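SusD homolog (Bacteroides thetaiotaomicron, PDB 3EHM) probably binds mucin O-glycans, as a SusD-like outer-membrane lipoprotein of a gut symbiont that lives in part on these host sugars. Local coordinates at residues A344-F349 / L443-N448; V201-S206 / L339-A344; N71-G74 / E78-W81; V310-S315 / G405-D410; Q34-I39 / S97-P102. One frame throughout, in Å; residues are numbered along the deposited sequence.

How the interactions relate
The five contacts form two touching groups. Interactions 1 and 2 share Ala-344, because strand 339-342 is followed, after Arg-343, by helix 344-356; their centres are 10 Å apart, and Thr-347 OG1 lies 3.4 Å from Phe-342 CE1. Interaction 5 joins interaction 2 through Trp-341, whose CZ2 is 3.4 Å from Val-36 CG2; it stops about 5 Å short of interaction 1, between nearest atoms. On the opposite side of the chain's centre from interaction 2, about 34 Å from it to the centre of interaction 4, interactions 3 and 4 bring irregular loops together, with probable hydrogen bonds from Asn-72 ND2 to Ser-315 O (3.0 Å) and between Trp-81 NE1 and Thr-313 OG1 (3.1 Å).

Interaction 1: residues A344-F349 / L443-N448; sequences ASETYF and LALYPN
Ser-345 and Ala-444 sit opposite each other where the first turn of helix 344-356 faces the last turn of helix 429-445, their CA atoms 6.7 Å apart, and Glu-346 and Leu-445 form the next pair along. The methyl group of Ala-444 is where two side chains converge: Ser-345 OG comes within 3.7 Å of Ala-444 CB, and Phe-349, one helical turn further on, brings CE2 to 3.8 Å from the same carbon. The Phe-349 ring approaches it obliquely. A water bridges the polar side, donating to Ser-345 OG at 2.7 Å and, more weakly, to Ala-444 O at 3.2 Å; Ser-345 OG is also hydrogen-bonded to Glu-378. Helix against helix, without a direct hydrogen bond between the two segments, is the kind of joint expected in the largely helical framework of SusD-like proteins, which is related to tetratricopeptide repeats. Beside this joint, Glu-346 has its CG anti to the backbone N (chi1 -168°), and its extended chain carries the carboxylate away from its own helix to the end of Leu-445. There OE1 lies 3.5 Å from Leu-445 CD2, the two side chains running at a slant to each other. The same OE1 forms a salt bridge with Arg-210, so this buried charge, though it borders a methyl group, has a basic partner from helix 197-215.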
# COMPACT_ATOMS: atom_id res chain seq x y z
N ALA A 344 12.73 -5.39 1.50
CA ALA A 344 14.03 -4.76 1.35
C ALA A 344 14.11 -3.80 0.17
O ALA A 344 14.73 -2.74 0.26
CB ALA A 344 15.11 -5.84 1.22
N SER A 345 13.47 -4.15 -0.95
CA SER A 345 13.53 -3.28 -2.12
C SER A 345 13.00 -1.88 -1.81
O SER A 345 13.55 -0.89 -2.30
CB SER A 345 12.76 -3.90 -3.29
OG SER A 345 11.40 -4.14 -2.97
N GLU A 346 11.96 -1.79 -1.00
CA GLU A 346 11.39 -0.49 -0.67
C GLU A 346 12.42 0.39 0.03
O GLU A 346 12.53 1.59 -0.25
CB GLU A 346 10.16 -0.63 0.23
CG GLU A 346 9.38 0.67 0.35
CD GLU A 346 8.25 0.61 1.35
OE1 GLU A 346 7.70 -0.49 1.59
OE2 GLU A 346 7.89 1.69 1.88
N THR A 347 13.18 -0.20 0.94
CA THR A 347 14.21 0.53 1.67
C THR A 347 15.15 1.26 0.72
O THR A 347 15.48 2.43 0.92
CB THR A 347 15.02 -0.41 2.58
OG1 THR A 347 14.16 -0.97 3.57
CG2 THR A 347 16.15 0.35 3.26
N TYR A 348 15.59 0.56 -0.33
CA TYR A 348 16.50 1.19 -1.28
C TYR A 348 15.87 2.34 -2.05
O TYR A 348 16.53 3.35 -2.29
CB TYR A 348 17.07 0.15 -2.25
CG TYR A 348 18.00 -0.83 -1.57
CD1 TYR A 348 17.52 -2.01 -1.02
CD2 TYR A 348 19.35 -0.53 -1.41
CE1 TYR A 348 18.36 -2.87 -0.32
CE2 TYR A 348 20.20 -1.38 -0.71
CZ TYR A 348 19.69 -2.55 -0.17
OH TYR A 348 20.52 -3.40 0.53
N PHE A 349 14.61 2.22 -2.42
CA PHE A 349 13.95 3.30 -3.16
C PHE A 349 13.72 4.50 -2.25
O PHE A 349 13.74 5.65 -2.71
CB PHE A 349 12.64 2.81 -3.77
CG PHE A 349 12.84 1.85 -4.91
CD1 PHE A 349 13.52 2.26 -6.06
CD2 PHE A 349 12.38 0.55 -4.83
CE1 PHE A 349 13.73 1.37 -7.11
CE2 PHE A 349 12.59 -0.35 -5.88
CZ PHE A 349 13.27 0.06 -7.02
N LEU A 443 6.42 -0.58 -8.93
CA LEU A 443 6.55 -1.93 -9.49
C LEU A 443 7.00 -2.95 -8.44
O LEU A 443 6.49 -4.07 -8.39
CB LEU A 443 7.55 -1.90 -10.66
CG LEU A 443 7.04 -1.88 -12.11
CD1 LEU A 443 5.64 -1.31 -12.21
CD2 LEU A 443 8.02 -1.11 -12.96
N ALA A 444 7.94 -2.55 -7.59
CA ALA A 444 8.46 -3.44 -6.55
C ALA A 444 7.51 -3.63 -5.37
O ALA A 444 7.58 -4.65 -4.68
CB ALA A 444 9.80 -2.92 -6.05
N LEU A 445 6.64 -2.66 -5.13
CA LEU A 445 5.69 -2.74 -4.02
C LEU A 445 4.54 -3.71 -4.26
O LEU A 445 3.89 -4.16 -3.31
CB LEU A 445 5.11 -1.36 -3.72
CG LEU A 445 5.92 -0.41 -2.83
CD1 LEU A 445 5.29 0.97 -2.85
CD2 LEU A 445 5.98 -0.95 -1.41
N TYR A 446 4.27 -4.03 -5.52
CA TYR A 446 3.16 -4.94 -5.83
C TYR A 446 3.26 -6.19 -4.96
O TYR A 446 4.32 -6.78 -4.83
CB TYR A 446 3.18 -5.32 -7.32
CG TYR A 446 2.12 -6.34 -7.68
CD1 TYR A 446 2.39 -7.70 -7.67
CD2 TYR A 446 0.81 -5.94 -7.98
CE1 TYR A 446 1.40 -8.64 -7.93
CE2 TYR A 446 -0.19 -6.87 -8.24
CZ TYR A 446 0.11 -8.22 -8.20
OH TYR A 446 -0.87 -9.16 -8.40
N PRO A 447 2.13 -6.63 -4.37
CA PRO A 447 0.77 -6.07 -4.45
C PRO A 447 0.34 -5.15 -3.29
O PRO A 447 -0.84 -5.08 -2.98
CB PRO A 447 -0.08 -7.31 -4.51
CG PRO A 447 0.59 -8.16 -3.46
CD PRO A 447 2.08 -7.97 -3.76
N ASN A 448 1.29 -4.47 -2.66
CA ASN A 448 0.95 -3.58 -1.54
C ASN A 448 0.28 -2.32 -2.10
O ASN A 448 0.90 -1.26 -2.22
CB ASN A 448 2.22 -3.19 -0.78
CG ASN A 448 1.93 -2.62 0.59
OD1 ASN A 448 0.87 -2.04 0.83
ND2 ASN A 448 2.89 -2.76 1.50
O HOH W 1 8.99 -3.44 -2.02

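Interaction 2: residues V201-S206 / L339-A344; sequences VKLANS and LYWFRA
Trp-341 is the first residue of 339-344 to meet helix 197-215: Leu-203 CD2 reaches the edge of its indole, near the ring plane, 4.2 Å from CE3. Here the chain turns a corner, and Trp-341 and Phe-342 both face Ala-246 of the neighbouring antiparallel strand, which makes a classic beta bulge. The bulge matters for the contact because it lets two consecutive residues direct their CB atoms toward the same helix, instead of alternating between the faces of the strand. Phe-342 follows and makes the larger meeting. Its CB packs 3.9 Å from Leu-203 CD1, while the ring, with CG roughly anti to the backbone N (chi1 -155°), slides under Ser-206. Ser-206 CB lies over the ring face in a CH-pi contact, 3.7 Å from the centroid and 15° off the normal, and Ser-206 O approaches Phe-342 CE2 to 3.4 Å. Arg-343 then occupies the N-cap position, its NE paired with Glu-245, and Ala-344 opens the next helix. Ser-206 can offer its methylene to an aromatic face because its hydroxyl is employed otherwise: OG donates to Lys-202 O at 2.6 Å, from the face of the carbonyl opposite to that used by Ser-206 N, and is also hydrogen-bonded to Ile-239 N. With the hydroxyl satisfied away from the ring, no hydrogen bond across the contact is called for, and the interface is mostly apolar.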
# COMPACT_ATOMS: atom_id res chain seq x y z
N VAL A 201 13.03 -4.54 15.29
CA VAL A 201 13.64 -3.22 15.36
C VAL A 201 13.87 -2.69 13.95
O VAL A 201 13.60 -1.53 13.65
CB VAL A 201 14.98 -3.25 16.13
CG1 VAL A 201 15.73 -1.94 15.93
CG2 VAL A 201 14.72 -3.50 17.61
N LYS A 202 14.38 -3.56 13.07
CA LYS A 202 14.62 -3.16 11.69
C LYS A 202 13.32 -2.74 11.03
O LYS A 202 13.28 -1.77 10.27
CB LYS A 202 15.27 -4.30 10.91
CG LYS A 202 16.68 -4.64 11.38
CD LYS A 202 17.30 -5.72 10.52
CE LYS A 202 18.75 -5.95 10.91
NZ LYS A 202 19.40 -6.89 9.96
N LEU A 203 12.24 -3.47 11.31
CA LEU A 203 10.95 -3.13 10.73
C LEU A 203 10.51 -1.76 11.24
O LEU A 203 10.01 -0.94 10.48
CB LEU A 203 9.90 -4.19 11.09
CG LEU A 203 8.45 -3.83 10.74
CD1 LEU A 203 8.32 -3.51 9.25
CD2 LEU A 203 7.54 -4.98 11.12
N ALA A 204 10.72 -1.52 12.53
CA ALA A 204 10.35 -0.24 13.13
C ALA A 204 11.11 0.93 12.50
O ALA A 204 10.53 1.98 12.22
CB ALA A 204 10.61 -0.27 14.65
N ASN A 205 12.41 0.75 12.30
CA ASN A 205 13.23 1.80 11.70
C ASN A 205 12.91 1.98 10.22
O ASN A 205 13.05 3.08 9.68
CB ASN A 205 14.72 1.49 11.84
CG ASN A 205 15.23 1.68 13.25
OD1 ASN A 205 14.83 2.60 13.96
ND2 ASN A 205 16.15 0.81 13.67
N SER A 206 12.49 0.90 9.57
CA SER A 206 12.14 0.97 8.15
C SER A 206 10.86 1.78 8.01
O SER A 206 10.70 2.56 7.06
CB SER A 206 11.96 -0.44 7.59
OG SER A 206 13.15 -1.20 7.73
N LEU A 339 1.47 -12.09 2.26
CA LEU A 339 1.05 -10.71 2.05
C LEU A 339 2.25 -9.98 2.63
O LEU A 339 2.77 -10.37 3.68
CB LEU A 339 -0.23 -10.38 2.82
CG LEU A 339 -1.50 -10.97 2.21
CD1 LEU A 339 -2.72 -10.43 2.94
CD2 LEU A 339 -1.58 -10.61 0.74
N TYR A 340 2.70 -8.93 1.96
CA TYR A 340 3.88 -8.20 2.40
C TYR A 340 3.62 -6.88 3.11
O TYR A 340 2.86 -6.04 2.62
CB TYR A 340 4.79 -7.96 1.20
CG TYR A 340 5.16 -9.22 0.46
CD1 TYR A 340 6.23 -10.00 0.88
CD2 TYR A 340 4.45 -9.62 -0.67
CE1 TYR A 340 6.59 -11.16 0.19
CE2 TYR A 340 4.79 -10.77 -1.37
CZ TYR A 340 5.86 -11.53 -0.93
OH TYR A 340 6.22 -12.66 -1.64
N TRP A 341 4.28 -6.69 4.25
CA TRP A 341 4.17 -5.47 5.04
C TRP A 341 5.28 -4.50 4.65
O TRP A 341 5.05 -3.30 4.46
CB TRP A 341 4.33 -5.77 6.54
CG TRP A 341 3.18 -6.49 7.19
CD1 TRP A 341 2.07 -7.00 6.59
CD2 TRP A 341 3.07 -6.79 8.59
NE1 TRP A 341 1.27 -7.62 7.53
CE2 TRP A 341 1.86 -7.51 8.76
CE3 TRP A 341 3.88 -6.54 9.70
CZ2 TRP A 341 1.44 -7.97 10.01
CZ3 TRP A 341 3.46 -7.00 10.94
CH2 TRP A 341 2.25 -7.70 11.09
N PHE A 342 6.50 -5.03 4.53
CA PHE A 342 7.64 -4.20 4.17
C PHE A 342 8.75 -5.07 3.59
O PHE A 342 9.14 -6.07 4.20
CB PHE A 342 8.15 -3.45 5.40
CG PHE A 342 8.89 -2.17 5.08
CD1 PHE A 342 10.09 -2.21 4.38
CD2 PHE A 342 8.38 -0.94 5.46
CE1 PHE A 342 10.77 -1.02 4.07
CE2 PHE A 342 9.05 0.25 5.16
CZ PHE A 342 10.25 0.20 4.45
N ARG A 343 9.27 -4.69 2.43
CA ARG A 343 10.33 -5.47 1.79
C ARG A 343 11.61 -4.67 1.62
O ARG A 343 11.60 -3.44 1.58
CB ARG A 343 9.86 -5.98 0.43
CG ARG A 343 8.47 -6.58 0.47
CD ARG A 343 8.18 -7.41 -0.77
NE ARG A 343 8.93 -8.67 -0.77
CZ ARG A 343 8.79 -9.61 -1.69
NH1 ARG A 343 7.94 -9.45 -2.69
NH2 ARG A 343 9.51 -10.73 -1.61
N ALA A 344 12.73 -5.39 1.50
CA ALA A 344 14.03 -4.76 1.35
C ALA A 344 14.11 -3.80 0.17
O ALA A 344 14.73 -2.74 0.26
CB ALA A 344 15.11 -5.84 1.22

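Interaction 3: residues N71-G74 / E78-W81; sequences NNWG and EANW
Trp-73 and Ala-79 make the tight part of this contact: the methyl carbon Ala-79 CB is pressed to 3.4 Å from Trp-73 CZ3 and 3.5 Å from Trp-73 CE3, meeting the six-membered half of the indole at a slant. Beside it the side chain of Asn-80 lies against the backbone of Asn-72, whose CA is 6.7 Å from that of Asn-80. The outer side is looser. Gly-74 is exposed to solvent, and Trp-73 is only partly covered. Here the loop is shaped by an Asx turn: the N-H of Gly-74 donates to Asn-72 OD1 over 2.8 Å, fairly straight at 156°, although the nitrogen stands well above the plane of the amide carbonyl. A chi1 of 63° tucks the Asn-72 amide between its own N and carbonyl carbon, within range of Gly-74. In the other segment, the short 3-10 turn is shaped by Trp-81 N donating to Glu-78 O at 2.9 Å. No clear hydrogen bond is established between the segments; other polar groups, such as Glu-78 with Arg-87, tie the loop to its surroundings. Its folding back on itself is shared by the methyl-indole fit and Asn-80 lying on the Asn-72 backbone.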
# COMPACT_ATOMS: atom_id res chain seq x y z
N ASN A 71 -16.27 -6.11 -12.69
CA ASN A 71 -17.55 -5.77 -12.08
C ASN A 71 -17.59 -4.26 -11.85
O ASN A 71 -16.56 -3.60 -11.87
CB ASN A 71 -17.67 -6.50 -10.72
CG ASN A 71 -19.11 -6.61 -10.23
OD1 ASN A 71 -19.41 -7.41 -9.35
ND2 ASN A 71 -19.99 -5.80 -10.79
N ASN A 72 -18.79 -3.71 -11.66
CA ASN A 72 -18.91 -2.28 -11.38
C ASN A 72 -19.83 -2.12 -10.17
O ASN A 72 -20.05 -1.01 -9.69
CB ASN A 72 -19.47 -1.50 -12.58
CG ASN A 72 -20.87 -1.93 -12.98
OD1 ASN A 72 -21.55 -2.64 -12.25
ND2 ASN A 72 -21.30 -1.47 -14.15
N TRP A 73 -20.33 -3.25 -9.67
CA TRP A 73 -21.21 -3.28 -8.50
C TRP A 73 -22.35 -2.27 -8.61
O TRP A 73 -22.81 -1.72 -7.61
CB TRP A 73 -20.41 -3.03 -7.23
CG TRP A 73 -19.46 -4.15 -6.90
CD1 TRP A 73 -19.73 -5.28 -6.18
CD2 TRP A 73 -18.10 -4.27 -7.34
NE1 TRP A 73 -18.62 -6.09 -6.13
CE2 TRP A 73 -17.61 -5.50 -6.84
CE3 TRP A 73 -17.24 -3.46 -8.10
CZ2 TRP A 73 -16.30 -5.94 -7.08
CZ3 TRP A 73 -15.94 -3.90 -8.34
CH2 TRP A 73 -15.48 -5.13 -7.83
N GLY A 74 -22.80 -2.02 -9.84
CA GLY A 74 -23.88 -1.07 -10.05
C GLY A 74 -23.53 0.32 -9.56
O GLY A 74 -24.42 1.11 -9.24
N GLU A 78 -17.08 1.60 -3.25
CA GLU A 78 -15.80 2.28 -3.45
C GLU A 78 -15.06 1.98 -4.75
O GLU A 78 -14.22 2.77 -5.19
CB GLU A 78 -14.87 1.99 -2.26
CG GLU A 78 -14.38 0.55 -2.21
CD GLU A 78 -15.28 -0.36 -1.40
OE1 GLU A 78 -16.51 -0.11 -1.34
OE2 GLU A 78 -14.75 -1.33 -0.82
N ALA A 79 -15.34 0.84 -5.38
CA ALA A 79 -14.66 0.49 -6.62
C ALA A 79 -14.87 1.60 -7.65
O ALA A 79 -13.97 1.91 -8.44
CB ALA A 79 -15.18 -0.83 -7.17
N ASN A 80 -16.05 2.20 -7.63
CA ASN A 80 -16.34 3.28 -8.56
C ASN A 80 -16.48 4.61 -7.85
O ASN A 80 -17.23 5.50 -8.27
CB ASN A 80 -17.57 2.94 -9.39
CG ASN A 80 -17.28 1.88 -10.42
OD1 ASN A 80 -17.15 2.17 -11.61
ND2 ASN A 80 -17.15 0.64 -9.97
N TRP A 81 -15.76 4.72 -6.74
CA TRP A 81 -15.68 5.93 -5.94
C TRP A 81 -16.95 6.37 -5.23
O TRP A 81 -17.09 7.54 -4.88
CB TRP A 81 -15.15 7.08 -6.82
CG TRP A 81 -13.89 6.76 -7.60
CD1 TRP A 81 -13.46 5.52 -8.00
CD2 TRP A 81 -12.98 7.70 -8.16
NE1 TRP A 81 -12.33 5.65 -8.79
CE2 TRP A 81 -12.02 6.98 -8.90
CE3 TRP A 81 -12.88 9.10 -8.11
CZ2 TRP A 81 -10.97 7.60 -9.58
CZ3 TRP A 81 -11.83 9.72 -8.80
CH2 TRP A 81 -10.89 8.97 -9.52

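Interaction 4: residues V310-S315 / G405-D410; sequences VAPTNS and GTYNHD
The hydroxyl of Tyr-407, which passes 3.9 Å from Pro-312 CD, is hydrogen-bonded to the backbone oxygen of Lys-466, and this anchors the far end of the ring that forms the contact. Nearer the ring's root, Ala-311 supplies its methyl group: CB sits over the centre of one face in a CH-pi contact, 3.8 Å from the centroid and only 12° off the ring normal. It lies within about 3.8 to 4.3 Å of all six ring carbons, nearest to Tyr-407 CD2. Both segments are irregular, in loops toward the periphery of this SusD-like protein, about 22 Å from the centre of the chain (centre to centre), and the polypeptide of Ala-311 and Pro-312 is extended in a polyproline-like shape. That loop is stitched to its surroundings by backbone hydrogen bonds between Val-310 and Met-272 and between Pro-312, through its carbonyl, and Met-468. With CG anti to the backbone N (chi1 179°), Tyr-407 projects its ring from its own extended backbone toward the other loop. Pro-312 continues the line of contact from the methyl to the phenol oxygen, its ring crossing the tyrosine side chain at about a right angle, with Pro-312 CG 4.0 Å from Tyr-407 OH and Pro-312 CD 4.2 Å from Tyr-407 CZ. The backbone N of Ala-311 is in turn hydrogen-bonded to the hydroxyl of Tyr-402.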
# COMPACT_ATOMS: atom_id res chain seq x y z
N VAL A 310 -7.41 -5.22 -17.35
CA VAL A 310 -8.75 -4.69 -17.17
C VAL A 310 -8.52 -3.25 -16.74
O VAL A 310 -7.69 -2.98 -15.87
CB VAL A 310 -9.51 -5.47 -16.07
CG1 VAL A 310 -10.87 -4.82 -15.81
CG2 VAL A 310 -9.71 -6.92 -16.51
N ALA A 311 -9.23 -2.32 -17.37
CA ALA A 311 -9.04 -0.91 -17.08
C ALA A 311 -9.40 -0.52 -15.65
O ALA A 311 -10.20 -1.19 -14.99
CB ALA A 311 -9.84 -0.07 -18.07
N PRO A 312 -8.80 0.57 -15.15
CA PRO A 312 -9.08 1.02 -13.79
C PRO A 312 -10.48 1.59 -13.68
O PRO A 312 -11.00 2.18 -14.63
CB PRO A 312 -8.00 2.07 -13.54
CG PRO A 312 -7.82 2.67 -14.90
CD PRO A 312 -7.81 1.45 -15.80
N THR A 313 -11.10 1.39 -12.52
CA THR A 313 -12.45 1.88 -12.26
C THR A 313 -13.36 1.49 -13.43
O THR A 313 -13.96 2.34 -14.09
CB THR A 313 -12.43 3.41 -12.04
OG1 THR A 313 -11.44 3.73 -11.05
CG2 THR A 313 -13.78 3.91 -11.54
N ASN A 314 -13.44 0.18 -13.66
CA ASN A 314 -14.24 -0.41 -14.72
C ASN A 314 -15.69 0.07 -14.66
O ASN A 314 -16.28 0.11 -13.58
CB ASN A 314 -14.20 -1.93 -14.60
CG ASN A 314 -14.86 -2.65 -15.77
OD1 ASN A 314 -14.91 -3.87 -15.80
ND2 ASN A 314 -15.36 -1.89 -16.73
N SER A 315 -16.25 0.44 -15.80
CA SER A 315 -17.63 0.91 -15.85
C SER A 315 -18.57 -0.19 -16.33
O SER A 315 -19.79 -0.02 -16.31
CB SER A 315 -17.75 2.13 -16.76
OG SER A 315 -17.49 1.79 -18.11
N GLY A 405 -14.37 -3.55 -23.64
CA GLY A 405 -15.17 -2.35 -23.70
C GLY A 405 -14.44 -1.24 -24.43
O GLY A 405 -13.39 -1.47 -25.03
N THR A 406 -14.98 -0.03 -24.36
CA THR A 406 -14.38 1.12 -25.02
C THR A 406 -13.51 1.90 -24.06
O THR A 406 -14.01 2.62 -23.19
CB THR A 406 -15.47 2.05 -25.58
OG1 THR A 406 -16.23 1.34 -26.57
CG2 THR A 406 -14.84 3.28 -26.22
N TYR A 407 -12.20 1.76 -24.21
CA TYR A 407 -11.26 2.46 -23.35
C TYR A 407 -9.91 2.64 -24.01
O TYR A 407 -9.42 1.76 -24.72
CB TYR A 407 -11.05 1.68 -22.04
CG TYR A 407 -10.06 2.34 -21.10
CD1 TYR A 407 -10.46 3.37 -20.25
CD2 TYR A 407 -8.72 1.94 -21.07
CE1 TYR A 407 -9.55 4.00 -19.40
CE2 TYR A 407 -7.80 2.56 -20.22
CZ TYR A 407 -8.22 3.59 -19.39
OH TYR A 407 -7.33 4.20 -18.55
N ASN A 408 -9.29 3.79 -23.76
CA ASN A 408 -7.98 4.06 -24.31
C ASN A 408 -7.31 5.17 -23.53
O ASN A 408 -7.96 6.12 -23.08
CB ASN A 408 -8.07 4.45 -25.79
CG ASN A 408 -8.64 5.84 -25.99
OD1 ASN A 408 -7.97 6.83 -25.71
ND2 ASN A 408 -9.87 5.91 -26.47
N HIS A 409 -6.00 5.03 -23.35
CA HIS A 409 -5.20 6.01 -22.65
C HIS A 409 -3.75 5.73 -22.98
O HIS A 409 -3.25 4.63 -22.76
CB HIS A 409 -5.42 5.94 -21.14
CG HIS A 409 -4.65 6.97 -20.38
ND1 HIS A 409 -3.30 6.83 -20.09
CD2 HIS A 409 -5.00 8.19 -19.91
CE1 HIS A 409 -2.87 7.92 -19.48
NE2 HIS A 409 -3.88 8.76 -19.36
N ASP A 410 -3.07 6.73 -23.55
CA ASP A 410 -1.68 6.56 -23.90
C ASP A 410 -0.82 6.88 -22.69
O ASP A 410 -0.52 8.04 -22.41
CB ASP A 410 -1.30 7.48 -25.06
CG ASP A 410 0.06 7.13 -25.64
OD1 ASP A 410 0.83 6.45 -24.93
OD2 ASP A 410 0.35 7.52 -26.78

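Interaction 5: residues Q34-I39 / S97-P102; sequences QRVIPI and SQIFLP
Arg-35 and Gln-98 make the polar part of this contact by stacking flat groups: the guanidinium and amide planes are only 4° apart, and Gln-98 NE2 lies 3.4 Å above the guanidinium plane, displaced toward its rim. The nearest atoms are Arg-35 NH2 and Gln-98 NE2 at 3.5 Å, with Arg-35 CZ 3.6 Å from the same nitrogen. No hydrogen bond joins the pair; this is a face contact, in which the amide shelters one side of the cation. Both chains bend at chi2 (-66° in Arg-35, -67° in Gln-98), which lays the two groups over each other at the partly exposed rim. Towards the interior, the weakly bonded end of helix 23-36 meets helix 85-110 in its middle, two helices of the mainly alpha-helical SusD-like framework, with the CA atoms of Arg-35 and Ile-99 5.8 Å apart. The second helix is kinked here: the N atoms of Ile-99 and Pro-102 lack bonds to the preceding turn, and proline has no N-H to give. Apolar contacts make up the remainder. Arg-35 CB, at the root of the charged chain, packs 3.9 Å from Ile-99 CB. Val-36 directs its CB away from helix 85-110, yet its CG2 branch still comes to 4.1 Å from Ile-99 CD1. Beyond this pair, helix 116-140 closes over both, Val-128 touching Val-36 while Ala-132 and Trp-133 touch Ile-99.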
# COMPACT_ATOMS: atom_id res chain seq x y z
N GLN A 34 -2.92 -10.58 11.76
CA GLN A 34 -3.79 -10.92 10.64
C GLN A 34 -4.65 -9.74 10.20
O GLN A 34 -5.27 -9.79 9.15
CB GLN A 34 -4.70 -12.09 11.01
CG GLN A 34 -3.94 -13.35 11.39
CD GLN A 34 -4.86 -14.40 11.95
OE1 GLN A 34 -5.68 -14.97 11.23
NE2 GLN A 34 -4.75 -14.66 13.25
N ARG A 35 -4.67 -8.69 11.01
CA ARG A 35 -5.48 -7.50 10.72
C ARG A 35 -4.76 -6.37 9.99
O ARG A 35 -5.41 -5.56 9.33
CB ARG A 35 -6.07 -6.94 12.01
CG ARG A 35 -7.05 -7.86 12.71
CD ARG A 35 -8.30 -8.08 11.89
NE ARG A 35 -9.26 -8.90 12.61
CZ ARG A 35 -10.51 -9.10 12.21
NH1 ARG A 35 -10.95 -8.55 11.09
NH2 ARG A 35 -11.32 -9.87 12.94
N VAL A 36 -3.44 -6.29 10.12
CA VAL A 36 -2.68 -5.22 9.47
C VAL A 36 -3.13 -5.12 8.01
O VAL A 36 -3.48 -4.04 7.53
CB VAL A 36 -1.17 -5.51 9.54
CG1 VAL A 36 -0.39 -4.42 8.81
CG2 VAL A 36 -0.75 -5.58 11.01
N ILE A 37 -3.11 -6.25 7.32
CA ILE A 37 -3.57 -6.38 5.95
C ILE A 37 -4.41 -7.65 6.08
O ILE A 37 -3.87 -8.72 6.32
CB ILE A 37 -2.42 -6.60 4.96
CG1 ILE A 37 -1.48 -5.39 4.96
CG2 ILE A 37 -2.99 -6.79 3.56
CD1 ILE A 37 -0.35 -5.49 3.94
N PRO A 38 -5.74 -7.53 5.93
CA PRO A 38 -6.72 -8.62 6.04
C PRO A 38 -6.35 -9.98 5.47
O PRO A 38 -6.17 -10.13 4.27
CB PRO A 38 -7.97 -8.05 5.37
CG PRO A 38 -7.82 -6.58 5.55
CD PRO A 38 -6.36 -6.36 5.28
N ILE A 39 -6.28 -10.97 6.36
CA ILE A 39 -5.99 -12.35 5.98
C ILE A 39 -6.42 -13.21 7.16
O ILE A 39 -6.40 -12.77 8.31
CB ILE A 39 -4.49 -12.57 5.69
CG1 ILE A 39 -4.29 -13.97 5.11
CG2 ILE A 39 -3.68 -12.41 6.97
CD1 ILE A 39 -2.92 -14.19 4.50
N SER A 97 -10.46 0.11 13.42
CA SER A 97 -11.11 -0.51 14.57
C SER A 97 -10.92 -2.00 14.83
O SER A 97 -10.88 -2.41 15.99
CB SER A 97 -12.61 -0.17 14.57
OG SER A 97 -13.29 -0.77 13.49
N GLN A 98 -10.80 -2.83 13.79
CA GLN A 98 -10.63 -4.26 14.03
C GLN A 98 -9.35 -4.54 14.81
O GLN A 98 -9.36 -5.32 15.77
CB GLN A 98 -10.61 -5.06 12.71
CG GLN A 98 -11.98 -5.20 12.03
CD GLN A 98 -12.99 -6.06 12.81
OE1 GLN A 98 -14.16 -6.15 12.43
NE2 GLN A 98 -12.54 -6.68 13.89
N ILE A 99 -8.25 -3.90 14.43
CA ILE A 99 -6.99 -4.11 15.13
C ILE A 99 -6.96 -3.37 16.48
O ILE A 99 -6.21 -3.74 17.38
CB ILE A 99 -5.79 -3.70 14.24
CG1 ILE A 99 -4.50 -4.30 14.81
CG2 ILE A 99 -5.69 -2.19 14.15
CD1 ILE A 99 -3.30 -4.14 13.90
N PHE A 100 -7.78 -2.33 16.62
CA PHE A 100 -7.84 -1.57 17.87
C PHE A 100 -8.24 -2.47 19.03
O PHE A 100 -7.67 -2.38 20.12
CB PHE A 100 -8.87 -0.44 17.78
CG PHE A 100 -9.04 0.33 19.07
CD1 PHE A 100 -8.16 1.35 19.41
CD2 PHE A 100 -10.06 0.00 19.96
CE1 PHE A 100 -8.29 2.04 20.62
CE2 PHE A 100 -10.19 0.68 21.18
CZ PHE A 100 -9.31 1.71 21.50
N LEU A 101 -9.22 -3.33 18.79
CA LEU A 101 -9.73 -4.25 19.81
C LEU A 101 -8.65 -5.05 20.53
O LEU A 101 -8.43 -4.86 21.73
CB LEU A 101 -10.76 -5.21 19.20
CG LEU A 101 -12.22 -4.75 19.12
CD1 LEU A 101 -12.75 -4.56 20.54
CD2 LEU A 101 -12.33 -3.46 18.33
N PRO A 102 -7.96 -5.96 19.82
CA PRO A 102 -6.92 -6.74 20.49
C PRO A 102 -5.76 -5.89 21.02
O PRO A 102 -5.17 -6.22 22.05
CB PRO A 102 -6.50 -7.74 19.42
CG PRO A 102 -6.72 -6.99 18.15
CD PRO A 102 -8.05 -6.32 18.39